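Local structure of 6-phosphofructokinase isozyme 2 (Escherichia coli, 3UMO) at residues 57-62 with 67-72; 81-86 with 118-123; 279-284 with 301-306. The protein catalyses the ATP-dependent phosphorylation of fructose 6-phosphate to fructose 1,6-bisphosphate, the committing step of glycolysis, working as a homodimer of the PfkB (ribokinase-like) family. All coordinates share one frame; numbering follows the deposited sequence.

Contact 1 (57-62 with 67-72); sequences AIFPAG and EHLVSL
Leu69 is the first residue of helix segment 67-72 whose side chain meets strand 57-61, and its partner is Phe59, the two side chains approaching from opposite directions. A chi1 of 173° carries its CG toward the strand, and chi2 (61°) turns CD2 to the ring: Leu69 CD2 lies 3.6 Å from Phe59 CE1 and 4.0 Å from Phe59 CD1. The methyl thus meets the CE1-CD1 part of the ring obliquely. A leucine suits this place because its forked end bridges the gap between helix and strand, where the axes of the two short segments come within 9.1 Å; it also touches Pro11 and Pro37.

Val70, next along the helix, uses a single methyl twice. Val70 CG2 is 4.1 Å from Phe59 CE1 and 4.2 Å from Ala61 CB, so the shorter beta-branched side chain reaches two strand residues that point to the same side of the sheet. The CA atoms of the two segments come closest at Ala61 and Glu67, so a small residue suits the strand there. Phe59 itself holds its CG between the backbone N and the carbonyl carbon (chi1 60°), and in that position the ring extends from the strand to both helix residues. It is also lined by Val80 and Thr82 of the adjoining strand and lies about 4 Å from the side chain of Ile42, a substrate-binding residue. With an alanine here, the Leu69 and Val70 methyls would probably lose their aromatic partner and a gap would open against the helix.

Across these two segments of a beta-alpha-beta unit the contact is apolar; with no directional bond between them, it depends on close fit and on the burial of hydrocarbon.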
loop_
_atom_site.group_PDB
_atom_site.type_symbol
_atom_site.label_atom_id
_atom_site.label_comp_id
_atom_site.label_asym_id
_atom_site.label_seq_id
_atom_site.Cartn_x
_atom_site.Cartn_y
_atom_site.Cartn_z
ATOM N N ALA A 57 32.715 -0.119 -20.189
ATOM C CA ALA A 57 31.559 0.765 -20.041
ATOM C C ALA A 57 31.921 2.220 -20.329
ATOM O O ALA A 57 32.739 2.814 -19.627
ATOM C CB ALA A 57 30.967 0.640 -18.647
ATOM N N ILE A 58 31.288 2.796 -21.349
ATOM C CA ILE A 58 31.483 4.205 -21.680
ATOM C C ILE A 58 30.302 4.981 -21.110
ATOM O O ILE A 58 29.152 4.596 -21.327
ATOM C CB ILE A 58 31.533 4.422 -23.209
ATOM C CG1 ILE A 58 32.596 3.524 -23.849
ATOM C CG2 ILE A 58 31.791 5.891 -23.541
ATOM C CD1 ILE A 58 32.552 3.510 -25.373
ATOM N N PHE A 59 30.582 6.058 -20.376
ATOM C CA PHE A 59 29.521 6.862 -19.761
ATOM C C PHE A 59 30.033 8.205 -19.246
ATOM O O PHE A 59 31.221 8.351 -18.948
ATOM C CB PHE A 59 28.826 6.089 -18.621
ATOM C CG PHE A 59 29.749 5.675 -17.506
ATOM C CD1 PHE A 59 29.934 6.494 -16.399
ATOM C CD2 PHE A 59 30.418 4.456 -17.556
ATOM C CE1 PHE A 59 30.786 6.116 -15.363
ATOM C CE2 PHE A 59 31.271 4.066 -16.524
ATOM C CZ PHE A 59 31.456 4.899 -15.425
ATOM N N PRO A 60 29.131 9.196 -19.146
ATOM C CA PRO A 60 29.481 10.466 -18.509
ATOM C C PRO A 60 29.432 10.319 -16.995
ATOM O O PRO A 60 28.537 9.653 -16.463
ATOM C CB PRO A 60 28.367 11.407 -18.975
ATOM C CG PRO A 60 27.178 10.506 -19.167
ATOM C CD PRO A 60 27.747 9.196 -19.665
ATOM N N ALA A 61 30.387 10.936 -16.313
ATOM C CA ALA A 61 30.402 10.934 -14.859
ATOM C C ALA A 61 30.672 12.348 -14.362
ATOM O O ALA A 61 31.512 13.061 -14.914
ATOM C CB ALA A 61 31.462 9.980 -14.346
ATOM N N GLY A 62 29.964 12.749 -13.311
ATOM C CA GLY A 62 30.109 14.094 -12.785
ATOM C C GLY A 62 30.058 14.151 -11.273
ATOM O O GLY A 62 29.271 13.447 -10.638
ATOM N N GLU A 67 32.438 10.102 -9.246
ATOM C CA GLU A 67 33.711 9.528 -8.821
ATOM C C GLU A 67 33.480 8.189 -8.127
ATOM O O GLU A 67 34.230 7.232 -8.330
ATOM C CB GLU A 67 34.457 10.471 -7.867
ATOM C CG GLU A 67 35.030 11.721 -8.507
ATOM C CD GLU A 67 35.815 12.563 -7.515
ATOM O OE1 GLU A 67 35.501 13.764 -7.372
ATOM O OE2 GLU A 67 36.745 12.023 -6.878
ATOM N N HIS A 68 32.437 8.129 -7.307
ATOM C CA HIS A 68 32.144 6.917 -6.559
ATOM C C HIS A 68 31.667 5.819 -7.496
ATOM O O HIS A 68 32.018 4.653 -7.327
ATOM C CB HIS A 68 31.108 7.175 -5.463
ATOM C CG HIS A 68 31.082 6.115 -4.407
ATOM N ND1 HIS A 68 32.215 5.709 -3.739
ATOM C CD2 HIS A 68 30.066 5.366 -3.916
ATOM C CE1 HIS A 68 31.899 4.761 -2.874
ATOM N NE2 HIS A 68 30.601 4.534 -2.963
ATOM N N LEU A 69 30.857 6.200 -8.481
ATOM C CA LEU A 69 30.408 5.269 -9.513
ATOM C C LEU A 69 31.604 4.620 -10.217
ATOM O O LEU A 69 31.657 3.395 -10.387
ATOM C CB LEU A 69 29.524 5.997 -10.536
ATOM C CG LEU A 69 29.092 5.207 -11.777
ATOM C CD1 LEU A 69 28.280 3.992 -11.369
ATOM C CD2 LEU A 69 28.286 6.083 -12.729
ATOM N N VAL A 70 32.566 5.450 -10.611
ATOM C CA VAL A 70 33.776 4.978 -11.273
ATOM C C VAL A 70 34.572 4.049 -10.359
ATOM O O VAL A 70 35.090 3.016 -10.795
ATOM C CB VAL A 70 34.652 6.163 -11.719
ATOM C CG1 VAL A 70 36.013 5.684 -12.215
ATOM C CG2 VAL A 70 33.934 6.953 -12.813
ATOM N N SER A 71 34.649 4.417 -9.086
ATOM C CA SER A 71 35.391 3.629 -8.104
ATOM C C SER A 71 34.755 2.262 -7.855
ATOM O O SER A 71 35.459 1.266 -7.663
ATOM C CB SER A 71 35.514 4.399 -6.789
ATOM O OG SER A 71 36.038 3.572 -5.763
ATOM N N LEU A 72 33.426 2.220 -7.841
ATOM C CA LEU A 72 32.710 0.969 -7.633
ATOM C C LEU A 72 32.978 0.005 -8.775
ATOM O O LEU A 72 33.150 -1.193 -8.555
ATOM C CB LEU A 72 31.207 1.216 -7.497
ATOM C CG LEU A 72 30.758 1.837 -6.174
ATOM C CD1 LEU A 72 29.272 2.147 -6.208
ATOM C CD2 LEU A 72 31.092 0.912 -5.004
#

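Contact 2 (81-86 with 118-123); sequences ATVEAK and FRQLEE
Val83 meets both Gln120 and Leu121 of helix 115-125, and it is the one residue of strand 81-84 whose side chain touches segment 118-123. CG1, anti to the backbone N (chi1 167°), lies beside the glutamine: Val83 CG1 is 3.4 Å from Gln120 OE1 and 3.7 Å from Gln120 CB. The other methyl lies against both helix residues, with Val83 CG2 3.8 Å from Gln120 CB and also 3.8 Å from Leu121 CD2. A valine is well matched to such a site, since beta branching favours the extended backbone and offers the helix two methyls close to the strand. Leu121 also packs on Ile58 and Pro60 of strand 55-61 and on Leu9 and Leu113 in loops.

Glu84 turns its side chain away from the helix, yet its backbone is joined to Gln120 by two waters. One accepts from Glu84 N (3.0 Å) and donates to Gln120 OE1 (2.9 Å). The other donates to Glu84 O (2.6 Å) and accepts from Gln120 NE2 (2.9 Å). Both ends of the amide are thus engaged, consistent with its modelled orientation, which a weak hydrogen bond from Gln120 NE2 to Asp116 also favours. Glutamine fits this border well: its CB packs on the valine, while its extended chain carries the polar end to the waters.

Strand 80-84 is, within this chain, an edge strand of the central parallel sheet, and a helix laid on the face of that sheet is the alpha/beta layering of the ribokinase-like fold.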
loop_
_atom_site.group_PDB
_atom_site.type_symbol
_atom_site.label_atom_id
_atom_site.label_comp_id
_atom_site.label_asym_id
_atom_site.label_seq_id
_atom_site.Cartn_x
_atom_site.Cartn_y
_atom_site.Cartn_z
ATOM N N ALA A 81 35.463 3.881 -19.646
ATOM C CA ALA A 81 35.993 5.001 -20.399
ATOM C C ALA A 81 34.989 6.110 -20.176
ATOM O O ALA A 81 33.845 6.022 -20.614
ATOM C CB ALA A 81 36.100 4.661 -21.877
ATOM N N THR A 82 35.398 7.142 -19.457
ATOM C CA THR A 82 34.438 8.142 -19.022
ATOM C C THR A 82 34.671 9.513 -19.650
ATOM O O THR A 82 35.756 9.813 -20.152
ATOM C CB THR A 82 34.420 8.273 -17.482
ATOM O OG1 THR A 82 35.714 8.669 -17.017
ATOM C CG2 THR A 82 34.037 6.944 -16.826
ATOM N N VAL A 83 33.620 10.322 -19.629
ATOM C CA VAL A 83 33.700 11.723 -19.993
ATOM C C VAL A 83 33.244 12.496 -18.770
ATOM O O VAL A 83 32.217 12.169 -18.176
ATOM C CB VAL A 83 32.769 12.044 -21.176
ATOM C CG1 VAL A 83 32.605 13.551 -21.338
ATOM C CG2 VAL A 83 33.302 11.403 -22.449
ATOM N N GLU A 84 34.009 13.502 -18.368
ATOM C CA GLU A 84 33.623 14.286 -17.204
ATOM C C GLU A 84 32.504 15.243 -17.595
ATOM O O GLU A 84 32.630 15.990 -18.565
ATOM C CB GLU A 84 34.822 15.048 -16.640
ATOM C CG GLU A 84 34.633 15.507 -15.209
ATOM C CD GLU A 84 35.950 15.745 -14.502
ATOM O OE1 GLU A 84 36.981 15.896 -15.195
ATOM O OE2 GLU A 84 35.953 15.771 -13.252
ATOM N N ALA A 85 31.400 15.201 -16.857
ATOM C CA ALA A 85 30.256 16.052 -17.165
ATOM C C ALA A 85 30.048 17.104 -16.084
ATOM O O ALA A 85 30.404 16.891 -14.923
ATOM C CB ALA A 85 28.998 15.213 -17.345
ATOM N N LYS A 86 29.465 18.236 -16.472
ATOM C CA LYS A 86 29.243 19.343 -15.545
ATOM C C LYS A 86 28.188 19.005 -14.496
ATOM O O LYS A 86 28.364 19.308 -13.318
ATOM C CB LYS A 86 28.848 20.611 -16.308
ATOM C CG LYS A 86 29.932 21.142 -17.235
ATOM C CD LYS A 86 30.935 22.006 -16.482
ATOM C CE LYS A 86 32.115 22.404 -17.365
ATOM N NZ LYS A 86 33.065 21.273 -17.578
ATOM N N PHE A 118 28.233 15.353 -25.127
ATOM C CA PHE A 118 27.754 14.289 -25.999
ATOM C C PHE A 118 28.738 14.019 -27.139
ATOM O O PHE A 118 28.983 12.866 -27.494
ATOM C CB PHE A 118 26.366 14.605 -26.551
ATOM C CG PHE A 118 25.773 13.485 -27.357
ATOM C CD1 PHE A 118 25.937 13.440 -28.733
ATOM C CD2 PHE A 118 25.064 12.466 -26.738
ATOM C CE1 PHE A 118 25.400 12.406 -29.481
ATOM C CE2 PHE A 118 24.520 11.428 -27.483
ATOM C CZ PHE A 118 24.688 11.400 -28.856
ATOM N N ARG A 119 29.297 15.084 -27.712
ATOM C CA ARG A 119 30.312 14.940 -28.751
ATOM C C ARG A 119 31.560 14.239 -28.210
ATOM O O ARG A 119 32.226 13.498 -28.933
ATOM C CB ARG A 119 30.674 16.296 -29.366
ATOM C CG ARG A 119 29.667 16.794 -30.398
ATOM C CD ARG A 119 30.129 18.099 -31.042
ATOM N NE ARG A 119 30.062 19.208 -30.094
ATOM C CZ ARG A 119 29.072 20.093 -30.050
ATOM N NH1 ARG A 119 28.074 20.022 -30.925
ATOM N NH2 ARG A 119 29.096 21.067 -29.147
ATOM N N GLN A 120 31.876 14.477 -26.939
ATOM C CA GLN A 120 32.992 13.783 -26.298
ATOM C C GLN A 120 32.721 12.292 -26.181
ATOM O O GLN A 120 33.625 11.467 -26.347
ATOM C CB GLN A 120 33.265 14.356 -24.910
ATOM C CG GLN A 120 33.949 15.712 -24.928
ATOM C CD GLN A 120 34.236 16.217 -23.537
ATOM O OE1 GLN A 120 34.950 15.572 -22.768
ATOM N NE2 GLN A 120 33.668 17.369 -23.195
ATOM N N LEU A 121 31.471 11.954 -25.888
ATOM C CA LEU A 121 31.062 10.559 -25.788
ATOM C C LEU A 121 31.109 9.916 -27.168
ATOM O O LEU A 121 31.565 8.782 -27.325
ATOM C CB LEU A 121 29.663 10.454 -25.185
ATOM C CG LEU A 121 29.598 10.691 -23.673
ATOM C CD1 LEU A 121 28.189 11.043 -23.230
ATOM C CD2 LEU A 121 30.087 9.458 -22.924
ATOM N N GLU A 122 30.646 10.661 -28.166
ATOM C CA GLU A 122 30.693 10.224 -29.555
ATOM C C GLU A 122 32.138 9.943 -29.982
ATOM O O GLU A 122 32.411 8.960 -30.672
ATOM C CB GLU A 122 30.075 11.305 -30.445
ATOM C CG GLU A 122 29.450 10.814 -31.735
ATOM C CD GLU A 122 28.462 11.819 -32.306
ATOM O OE1 GLU A 122 28.221 12.858 -31.649
ATOM O OE2 GLU A 122 27.927 11.571 -33.407
ATOM N N GLU A 123 33.061 10.803 -29.556
ATOM C CA GLU A 123 34.483 10.627 -29.859
ATOM C C GLU A 123 35.011 9.311 -29.284
ATOM O O GLU A 123 35.778 8.605 -29.946
ATOM C CB GLU A 123 35.301 11.814 -29.335
ATOM C CG GLU A 123 36.771 11.774 -29.706
ATOM C CD GLU A 123 37.510 13.034 -29.294
ATOM O OE1 GLU A 123 37.070 13.698 -28.329
ATOM O OE2 GLU A 123 38.526 13.360 -29.939
HETATM O O HOH W 1 34.178 17.241 -20.310
HETATM O O HOH W 2 36.037 14.783 -20.165
#

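Contact 3 (279-284 with 301-306); sequences GVAAGS and QKIYAY. With ATP (adenosine-5'-triphosphate), chain E.
With CG2 anti to its backbone N and CG1 anti to its carbonyl carbon (chi1 -64°), Ile303 gives each branch its own task. Ile303 CG2 lies 3.6 Å from Ala281 CA, while the longer branch brings Ile303 CD1 against Ala281 O and to 4.0 Å from Ser284 C. Ala281 CB sits against Ile303 and 3.5 Å from the backbone N of Tyr304; the small methyl lets the axes of the two short helix segments approach to 8.1 Å, running roughly antiparallel at 140°. The Tyr304 ring meets Phe278 edge-to-face, and Lys302 is hydrogen-bonded to Gln201 of the second subunit.

Helix 272-286 also holds ATP. Ser284 OG donates to ATP N3 (3.0 Å) and accepts from ATP O2' (3.0 Å), so one hydroxyl bonds both base and ribose; the O2' also makes a weak bond to Val280 O. Glycine suits position 283, because a side chain at Gly283 would probably clash with ATP O4'.

Helix 272-286 is thus placed between the nucleotide and helix 297-307, with helix 254-267 alongside, touching Val280, Ala282 and Tyr304.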
loop_
_atom_site.group_PDB
_atom_site.type_symbol
_atom_site.label_atom_id
_atom_site.label_comp_id
_atom_site.label_asym_id
_atom_site.label_seq_id
_atom_site.Cartn_x
_atom_site.Cartn_y
_atom_site.Cartn_z
ATOM N N GLY A 279 20.567 -15.992 -23.412
ATOM C CA GLY A 279 19.906 -14.788 -22.927
ATOM C C GLY A 279 18.844 -15.099 -21.880
ATOM O O GLY A 279 18.791 -14.464 -20.821
ATOM N N VAL A 280 17.976 -16.062 -22.175
ATOM C CA VAL A 280 16.951 -16.463 -21.218
ATOM C C VAL A 280 17.587 -17.050 -19.959
ATOM O O VAL A 280 17.137 -16.769 -18.844
ATOM C CB VAL A 280 15.935 -17.455 -21.836
ATOM C CG1 VAL A 280 15.129 -18.174 -20.746
ATOM C CG2 VAL A 280 15.007 -16.710 -22.780
ATOM N N ALA A 281 18.632 -17.856 -20.137
ATOM C CA ALA A 281 19.322 -18.443 -18.986
ATOM C C ALA A 281 19.855 -17.369 -18.041
ATOM O O ALA A 281 19.679 -17.464 -16.823
ATOM C CB ALA A 281 20.447 -19.387 -19.434
ATOM N N ALA A 282 20.500 -16.348 -18.597
ATOM C CA ALA A 282 21.056 -15.275 -17.771
ATOM C C ALA A 282 19.969 -14.388 -17.180
ATOM O O ALA A 282 20.045 -13.991 -16.010
ATOM C CB ALA A 282 22.041 -14.441 -18.571
ATOM N N GLY A 283 18.974 -14.038 -17.995
ATOM C CA GLY A 283 17.866 -13.233 -17.513
ATOM C C GLY A 283 17.171 -13.901 -16.330
ATOM O O GLY A 283 16.905 -13.275 -15.304
ATOM N N SER A 284 16.877 -15.188 -16.477
ATOM C CA SER A 284 16.184 -15.919 -15.428
ATOM C C SER A 284 17.111 -16.213 -14.243
ATOM O O SER A 284 16.664 -16.246 -13.098
ATOM C CB SER A 284 15.550 -17.191 -15.993
ATOM O OG SER A 284 14.552 -16.868 -16.961
ATOM N N GLN A 301 24.712 -21.060 -16.224
ATOM C CA GLN A 301 25.153 -22.317 -16.822
ATOM C C GLN A 301 24.149 -23.439 -16.596
ATOM O O GLN A 301 23.867 -24.216 -17.506
ATOM C CB GLN A 301 26.525 -22.725 -16.279
ATOM C CG GLN A 301 26.993 -24.090 -16.758
ATOM C CD GLN A 301 28.460 -24.346 -16.463
ATOM O OE1 GLN A 301 29.037 -23.751 -15.550
ATOM N NE2 GLN A 301 29.075 -25.228 -17.244
ATOM N N LYS A 302 23.612 -23.514 -15.382
ATOM C CA LYS A 302 22.658 -24.568 -15.025
ATOM C C LYS A 302 21.377 -24.455 -15.849
ATOM O O LYS A 302 20.875 -25.448 -16.388
ATOM C CB LYS A 302 22.325 -24.497 -13.531
ATOM C CG LYS A 302 21.388 -25.601 -13.043
ATOM C CD LYS A 302 20.876 -25.311 -11.630
ATOM C CE LYS A 302 22.018 -25.220 -10.628
ATOM N NZ LYS A 302 21.535 -24.987 -9.229
ATOM N N ILE A 303 20.845 -23.241 -15.939
ATOM C CA ILE A 303 19.640 -23.013 -16.732
ATOM C C ILE A 303 19.913 -23.267 -18.218
ATOM O O ILE A 303 19.126 -23.931 -18.896
ATOM C CB ILE A 303 19.074 -21.596 -16.520
ATOM C CG1 ILE A 303 18.616 -21.430 -15.067
ATOM C CG2 ILE A 303 17.904 -21.345 -17.480
ATOM C CD1 ILE A 303 18.347 -19.987 -14.650
ATOM N N TYR A 304 21.038 -22.760 -18.718
ATOM C CA TYR A 304 21.398 -22.978 -20.116
ATOM C C TYR A 304 21.519 -24.465 -20.460
ATOM O O TYR A 304 21.059 -24.897 -21.514
ATOM C CB TYR A 304 22.687 -22.231 -20.472
ATOM C CG TYR A 304 23.115 -22.406 -21.910
ATOM C CD1 TYR A 304 22.479 -21.717 -22.936
ATOM C CD2 TYR A 304 24.158 -23.267 -22.242
ATOM C CE1 TYR A 304 22.871 -21.876 -24.254
ATOM C CE2 TYR A 304 24.557 -23.434 -23.555
ATOM C CZ TYR A 304 23.913 -22.737 -24.556
ATOM O OH TYR A 304 24.318 -22.912 -25.858
ATOM N N ALA A 305 22.124 -25.246 -19.569
ATOM C CA ALA A 305 22.232 -26.690 -19.778
ATOM C C ALA A 305 20.854 -27.339 -19.909
ATOM O O ALA A 305 20.641 -28.202 -20.766
ATOM C CB ALA A 305 23.021 -27.338 -18.649
ATOM N N TYR A 306 19.925 -26.917 -19.055
ATOM C CA TYR A 306 18.554 -27.415 -19.103
ATOM C C TYR A 306 17.893 -27.063 -20.431
ATOM O O TYR A 306 17.277 -27.913 -21.062
ATOM C CB TYR A 306 17.739 -26.849 -17.940
ATOM C CG TYR A 306 16.243 -27.062 -18.044
ATOM C CD1 TYR A 306 15.656 -28.248 -17.618
ATOM C CD2 TYR A 306 15.412 -26.063 -18.546
ATOM C CE1 TYR A 306 14.291 -28.438 -17.700
ATOM C CE2 TYR A 306 14.046 -26.248 -18.636
ATOM C CZ TYR A 306 13.492 -27.436 -18.207
ATOM O OH TYR A 306 12.131 -27.620 -18.291
HETATM P PG ATP E . 14.185 -5.090 -17.068
HETATM O O1G ATP E . 14.873 -4.085 -17.924
HETATM O O2G ATP E . 15.231 -5.508 -16.038
HETATM O O3G ATP E . 12.956 -4.566 -16.409
HETATM P PB ATP E . 13.035 -6.340 -19.220
HETATM O O1B ATP E . 11.583 -5.839 -18.954
HETATM O O2B ATP E . 13.769 -5.574 -20.340
HETATM O O3B ATP E . 13.902 -6.386 -17.882
HETATM P PA ATP E . 12.239 -9.107 -19.194
HETATM O O1A ATP E . 11.292 -8.746 -18.088
HETATM O O2A ATP E . 11.562 -9.825 -20.364
HETATM O O3A ATP E . 12.988 -7.850 -19.715
HETATM O "O5'" ATP E . 13.406 -10.008 -18.550
HETATM C "C5'" ATP E . 14.326 -10.627 -19.383
HETATM C "C4'" ATP E . 14.531 -12.063 -19.202
HETATM O "O4'" ATP E . 14.676 -12.320 -17.788
HETATM C "C3'" ATP E . 13.349 -12.855 -19.577
HETATM O "O3'" ATP E . 13.322 -13.123 -20.928
HETATM C "C2'" ATP E . 13.491 -14.062 -18.746
HETATM O "O2'" ATP E . 14.479 -14.867 -19.246
HETATM C "C1'" ATP E . 13.966 -13.494 -17.465
HETATM N N9 ATP E . 12.856 -13.181 -16.567
HETATM C C8 ATP E . 12.299 -11.970 -16.382
HETATM N N7 ATP E . 11.302 -12.112 -15.474
HETATM C C5 ATP E . 11.232 -13.404 -15.091
HETATM C C6 ATP E . 10.420 -14.108 -14.196
HETATM N N6 ATP E . 9.339 -13.417 -13.418
HETATM N N1 ATP E . 10.625 -15.428 -14.048
HETATM C C2 ATP E . 11.585 -16.069 -14.737
HETATM N N3 ATP E . 12.376 -15.418 -15.595
HETATM C C4 ATP E . 12.226 -14.096 -15.789
#

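Contacts 1 and 2 both reach the same sheet through their strands. Their centres are about 11 Å apart, and strands 55-61 and 80-84 run side by side, joined by probable hydrogen bonds from Ala61 N to Val83 O and from Ala85 N to Ala61 O, both 2.9 Å. Contact 1 approaches the sugar-phosphate site through Ile42 and Leu13, whereas in contact 2 the side chain of Leu121 is about 10 Å from that of Ile42. Contact 3 stands apart at the ATP pocket, its centre about 30 Å from that of contact 1 and about 35 Å from that of contact 2; contacts 2 and 3 lie on opposite sides of the chain's centre. The side chain of Ser284 in contact 3 is about 10 Å from the bound potassium ion.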